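Local structure of branched-chain phosphotransacylase (Enterococcus faecalis, 1YCO) at residues M105-L108 with K112-L115; E135-V140 with A213-V218. The protein probably acts as an acyltransferase, moving acyl groups between phosphate and coenzyme A. All blocks are in the same frame, centred on the assembly; numbering follows the deposited sequence.

Contact 1. Residues M105-L108 with K112-L115; sequences MVEL and KTFL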
loop_
_atom_site.group_PDB
_atom_site.type_symbol
_atom_site.label_atom_id
_atom_site.label_comp_id
_atom_site.label_asym_id
_atom_site.label_seq_id
_atom_site.Cartn_x
_atom_site.Cartn_y
_atom_site.Cartn_z
ATOM N N MET A 105 12.324 -3.973 8.315
ATOM C CA MET A 105 11.966 -3.700 9.703
ATOM C C MET A 105 11.384 -2.292 9.709
ATOM O O MET A 105 11.994 -1.356 9.193
ATOM C CB MET A 105 13.183 -3.773 10.636
ATOM C CG MET A 105 12.833 -3.334 12.064
ATOM S SD MET A 105 13.539 -4.325 13.387
ATOM C CE MET A 105 14.925 -3.300 13.902
ATOM N N VAL A 106 10.199 -2.159 10.285
ATOM C CA VAL A 106 9.495 -0.881 10.356
ATOM C C VAL A 106 9.297 -0.379 11.794
ATOM O O VAL A 106 8.816 -1.110 12.655
ATOM C CB VAL A 106 8.095 -0.986 9.704
ATOM C CG1 VAL A 106 7.466 0.387 9.582
ATOM C CG2 VAL A 106 8.197 -1.657 8.341
ATOM N N GLU A 107 9.660 0.875 12.039
ATOM C CA GLU A 107 9.497 1.468 13.358
ATOM C C GLU A 107 8.602 2.702 13.256
ATOM O O GLU A 107 8.959 3.692 12.609
ATOM C CB GLU A 107 10.856 1.851 13.940
ATOM C CG GLU A 107 11.736 0.654 14.293
ATOM C CD GLU A 107 13.083 1.049 14.899
ATOM O OE1 GLU A 107 13.086 1.836 15.877
ATOM O OE2 GLU A 107 14.129 0.563 14.404
ATOM N N LEU A 108 7.436 2.633 13.890
ATOM C CA LEU A 108 6.486 3.738 13.877
ATOM C C LEU A 108 6.785 4.774 14.961
ATOM O O LEU A 108 7.457 4.472 15.949
ATOM C CB LEU A 108 5.070 3.204 14.025
ATOM C CG LEU A 108 4.626 2.357 12.832
ATOM C CD1 LEU A 108 3.257 1.766 13.133
ATOM C CD2 LEU A 108 4.591 3.204 11.567
ATOM N N LYS A 112 5.442 1.342 18.064
ATOM C CA LYS A 112 4.977 0.237 17.242
ATOM C C LYS A 112 6.028 -0.224 16.236
ATOM O O LYS A 112 6.499 0.552 15.403
ATOM C CB LYS A 112 3.698 0.639 16.516
ATOM C CG LYS A 112 2.474 -0.149 16.963
ATOM C CD LYS A 112 2.430 -1.527 16.311
ATOM C CE LYS A 112 1.362 -2.420 16.936
ATOM N NZ LYS A 112 1.735 -2.907 18.309
ATOM N N THR A 113 6.378 -1.503 16.321
ATOM C CA THR A 113 7.373 -2.075 15.443
ATOM C C THR A 113 6.914 -3.387 14.831
ATOM O O THR A 113 6.137 -4.130 15.430
ATOM C CB THR A 113 8.672 -2.333 16.207
ATOM O OG1 THR A 113 9.056 -1.139 16.895
ATOM C CG2 THR A 113 9.784 -2.739 15.254
ATOM N N PHE A 114 7.399 -3.669 13.627
ATOM C CA PHE A 114 7.044 -4.909 12.954
ATOM C C PHE A 114 7.832 -5.149 11.677
ATOM O O PHE A 114 8.393 -4.233 11.081
ATOM C CB PHE A 114 5.549 -4.937 12.634
ATOM C CG PHE A 114 5.098 -3.839 11.717
ATOM C CD1 PHE A 114 5.405 -3.866 10.363
ATOM C CD2 PHE A 114 4.328 -2.791 12.208
ATOM C CE1 PHE A 114 4.950 -2.868 9.512
ATOM C CE2 PHE A 114 3.869 -1.788 11.361
ATOM C CZ PHE A 114 4.179 -1.827 10.013
ATOM N N LEU A 115 7.863 -6.406 11.264
ATOM C CA LEU A 115 8.558 -6.760 10.051
ATOM C C LEU A 115 7.544 -6.788 8.910
ATOM O O LEU A 115 6.373 -7.118 9.103
ATOM C CB LEU A 115 9.244 -8.120 10.216
ATOM C CG LEU A 115 10.191 -8.282 11.422
ATOM C CD1 LEU A 115 10.885 -9.653 11.333
ATOM C CD2 LEU A 115 11.248 -7.185 11.429
#

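Contact 2. Residues E135-V140 with A213-V218; sequences ENAKEV and ADILVV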
loop_
_atom_site.group_PDB
_atom_site.type_symbol
_atom_site.label_atom_id
_atom_site.label_comp_id
_atom_site.label_asym_id
_atom_site.label_seq_id
_atom_site.Cartn_x
_atom_site.Cartn_y
_atom_site.Cartn_z
ATOM N N GLU A 135 8.471 -18.470 6.564
ATOM C CA GLU A 135 9.588 -19.110 7.237
ATOM C C GLU A 135 10.798 -18.174 7.348
ATOM O O GLU A 135 11.352 -18.005 8.433
ATOM C CB GLU A 135 9.971 -20.384 6.489
ATOM C CG GLU A 135 8.838 -21.380 6.398
ATOM C CD GLU A 135 8.473 -21.973 7.744
ATOM O OE1 GLU A 135 8.297 -21.204 8.714
ATOM O OE2 GLU A 135 8.356 -23.216 7.829
ATOM N N ASN A 136 11.201 -17.566 6.232
ATOM C CA ASN A 136 12.332 -16.631 6.221
ATOM C C ASN A 136 12.136 -15.486 7.246
ATOM O O ASN A 136 13.044 -15.206 8.051
ATOM C CB ASN A 136 12.537 -16.045 4.805
ATOM C CG ASN A 136 13.334 -16.978 3.864
ATOM O OD1 ASN A 136 13.474 -18.182 4.114
ATOM N ND2 ASN A 136 13.842 -16.415 2.767
ATOM N N ALA A 137 10.964 -14.839 7.219
ATOM C CA ALA A 137 10.655 -13.744 8.145
ATOM C C ALA A 137 10.523 -14.251 9.580
ATOM O O ALA A 137 10.898 -13.554 10.527
ATOM C CB ALA A 137 9.379 -13.017 7.721
ATOM N N LYS A 138 10.007 -15.466 9.740
ATOM C CA LYS A 138 9.876 -16.046 11.072
ATOM C C LYS A 138 11.259 -16.259 11.665
ATOM O O LYS A 138 11.462 -16.061 12.861
ATOM C CB LYS A 138 9.161 -17.399 11.035
ATOM C CG LYS A 138 9.085 -18.062 12.415
ATOM C CD LYS A 138 8.827 -19.576 12.361
ATOM C CE LYS A 138 10.041 -20.329 11.826
ATOM N NZ LYS A 138 9.828 -21.798 11.665
ATOM N N GLU A 139 12.208 -16.669 10.832
ATOM C CA GLU A 139 13.564 -16.914 11.308
ATOM C C GLU A 139 14.272 -15.619 11.681
ATOM O O GLU A 139 14.989 -15.564 12.683
ATOM C CB GLU A 139 14.363 -17.676 10.251
ATOM C CG GLU A 139 13.718 -19.005 9.881
ATOM C CD GLU A 139 14.513 -19.794 8.856
ATOM O OE1 GLU A 139 15.060 -19.179 7.910
ATOM O OE2 GLU A 139 14.571 -21.037 8.988
ATOM N N VAL A 140 14.069 -14.579 10.881
ATOM C CA VAL A 140 14.681 -13.290 11.171
ATOM C C VAL A 140 14.212 -12.794 12.542
ATOM O O VAL A 140 15.021 -12.361 13.355
ATOM C CB VAL A 140 14.314 -12.232 10.106
ATOM C CG1 VAL A 140 14.792 -10.849 10.552
ATOM C CG2 VAL A 140 14.956 -12.597 8.781
ATOM N N ALA A 213 0.341 -7.640 15.477
ATOM C CA ALA A 213 1.179 -8.530 14.672
ATOM C C ALA A 213 2.643 -8.115 14.673
ATOM O O ALA A 213 2.962 -6.928 14.701
ATOM C CB ALA A 213 0.670 -8.578 13.246
ATOM N N ASP A 214 3.533 -9.097 14.624
ATOM C CA ASP A 214 4.966 -8.817 14.624
ATOM C C ASP A 214 5.557 -8.800 13.219
ATOM O O ASP A 214 6.603 -8.197 12.963
ATOM C CB ASP A 214 5.679 -9.849 15.483
ATOM C CG ASP A 214 5.201 -9.821 16.907
ATOM O OD1 ASP A 214 5.405 -8.782 17.566
ATOM O OD2 ASP A 214 4.614 -10.824 17.365
ATOM N N ILE A 215 4.873 -9.480 12.314
ATOM C CA ILE A 215 5.303 -9.562 10.941
ATOM C C ILE A 215 4.088 -9.458 10.045
ATOM O O ILE A 215 3.064 -10.114 10.269
ATOM C CB ILE A 215 5.977 -10.911 10.641
ATOM C CG1 ILE A 215 7.189 -11.102 11.547
ATOM C CG2 ILE A 215 6.363 -10.982 9.154
ATOM C CD1 ILE A 215 7.845 -12.450 11.413
ATOM N N LEU A 216 4.202 -8.637 9.015
ATOM C CA LEU A 216 3.111 -8.493 8.075
ATOM C C LEU A 216 3.605 -9.147 6.792
ATOM O O LEU A 216 4.739 -8.934 6.390
ATOM C CB LEU A 216 2.802 -7.017 7.838
ATOM C CG LEU A 216 2.433 -6.129 9.037
ATOM C CD1 LEU A 216 2.198 -4.691 8.561
ATOM C CD2 LEU A 216 1.184 -6.667 9.728
ATOM N N VAL A 217 2.759 -9.973 6.189
ATOM C CA VAL A 217 3.067 -10.658 4.939
ATOM C C VAL A 217 2.044 -10.227 3.867
ATOM O O VAL A 217 0.836 -10.456 4.002
ATOM C CB VAL A 217 3.008 -12.202 5.101
ATOM C CG1 VAL A 217 3.412 -12.894 3.802
ATOM C CG2 VAL A 217 3.914 -12.640 6.222
ATOM N N VAL A 218 2.547 -9.591 2.810
ATOM C CA VAL A 218 1.723 -9.108 1.707
ATOM C C VAL A 218 1.598 -10.153 0.609
ATOM O O VAL A 218 2.375 -11.092 0.551
ATOM C CB VAL A 218 2.305 -7.828 1.093
ATOM C CG1 VAL A 218 2.327 -6.723 2.146
ATOM C CG2 VAL A 218 3.707 -8.109 0.572
#

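Contact 1. Residues M105-L108 with K112-L115
Segments 105-108 and 112-115 pair as the two arms of an antiparallel beta hairpin, at the end where strand 101-107 turns back into strand 113-117 of the mixed sheet. The axes of strands 105-107 and 113-115 approach to 4.8 Å, with 162° between chain directions. Val106 and Phe114 form the hydrogen-bonded pair: Val106 N reaches Phe114 O at 2.9 Å, and Phe114 N returns to Val106 O at 3.1 Å. Nearer the turn, Leu108 N donates to Lys112 O at 2.7 Å and 167°, a nearly straight bond. On the Val106 face, chi1 of 61° sets CG of Phe114 between its backbone N and carbonyl carbon, which lays the ring beside valine. Val106 CB stands over one ring face, 4.1 Å from the centroid, a CH-pi contact; Leu108 CD1 approaches CE2 of the same ring obliquely at 4.0 Å. On the Met105 face, Leu115 CD2 lies 4.0 Å from Met105 CB, while Thr113 sets its methyl against Glu107 CG and bonds through OG1 to Gly111 O. Leu108 also packs on Phe234 of the second subunit. Two antiparallel strands, neighbours in sequence and sheet and joined by the short turn 108-112, make this a beta hairpin.

Contact 2. Residues E135-V140 with A213-V218
The flat group at the centre of this contact is the peptide joining Ala137 to Lys138, and Ile215 CD1 stands over one of its faces. The methyl leans toward the carbonyl end of that plane: Ile215 CD1 is 3.4 Å from Ala137 O, 3.7 Å from Ala137 C and 4.1 Å from Lys138 N. No hydrogen bond crosses the contact, and neither segment contains an aromatic ring. Beside the peptide, Ala137 CB meets the other branch of the isoleucine, with Ile215 CG2 at 3.9 Å. The torsions explain this two-pronged approach: CG2 lies anti to the backbone N, while CG1 lies anti to the carbonyl carbon (chi1 -59°), and a chi2 of 175° stretches CD1 outward to the helix. With just a methyl at Ala137, the backbones come close, Ala137 CA and Ile215 CA being 7.3 Å apart. The fold accounts for the pairing. Helix 127-143 is the connection of a beta-alpha-beta crossover between the parallel strands 113-117 and 150-154, and strand 215-217 lies between those two in the sheet, so the helix packs across it. Ile215 also touches Leu115, Ile151 and Ala141, and Val217 meets Leu130 on the same helix, whereas Leu216 packs against helix 191-195. Two polar side chains of segment 135-140 find partners away from the strand. The Asn136 amide donates through ND2 to Ser101 OG and Ile99 O, while Lys138 NZ makes a salt bridge to Glu182 and a second to Glu135 OE1, one turn back along the helix, whose hydrogen bond is weak at 3.4 Å.

Overall arrangement
The two contacts meet where strands 113-117 and 215-217 run side by side in parallel; their centres are about 12 Å apart. Leu115 joins them through both backbone polar atoms: its O lies 2.7 Å from Leu216 N, and its N lies 2.8 Å from Asp214 O, both probable hydrogen bonds. The two faces of the sheet are shared as well. On one, Phe114 CE1 comes within 3.4 Å of Leu216 CD1; on the other, Leu115 touches Ile215, the residue that meets the helix in contact 2. Along the chain they follow in series, since strand 113-117 of contact 1 leads on to helix 127-143. Contact 1 reaches the second subunit, whereas contact 2 is buried within its own chain.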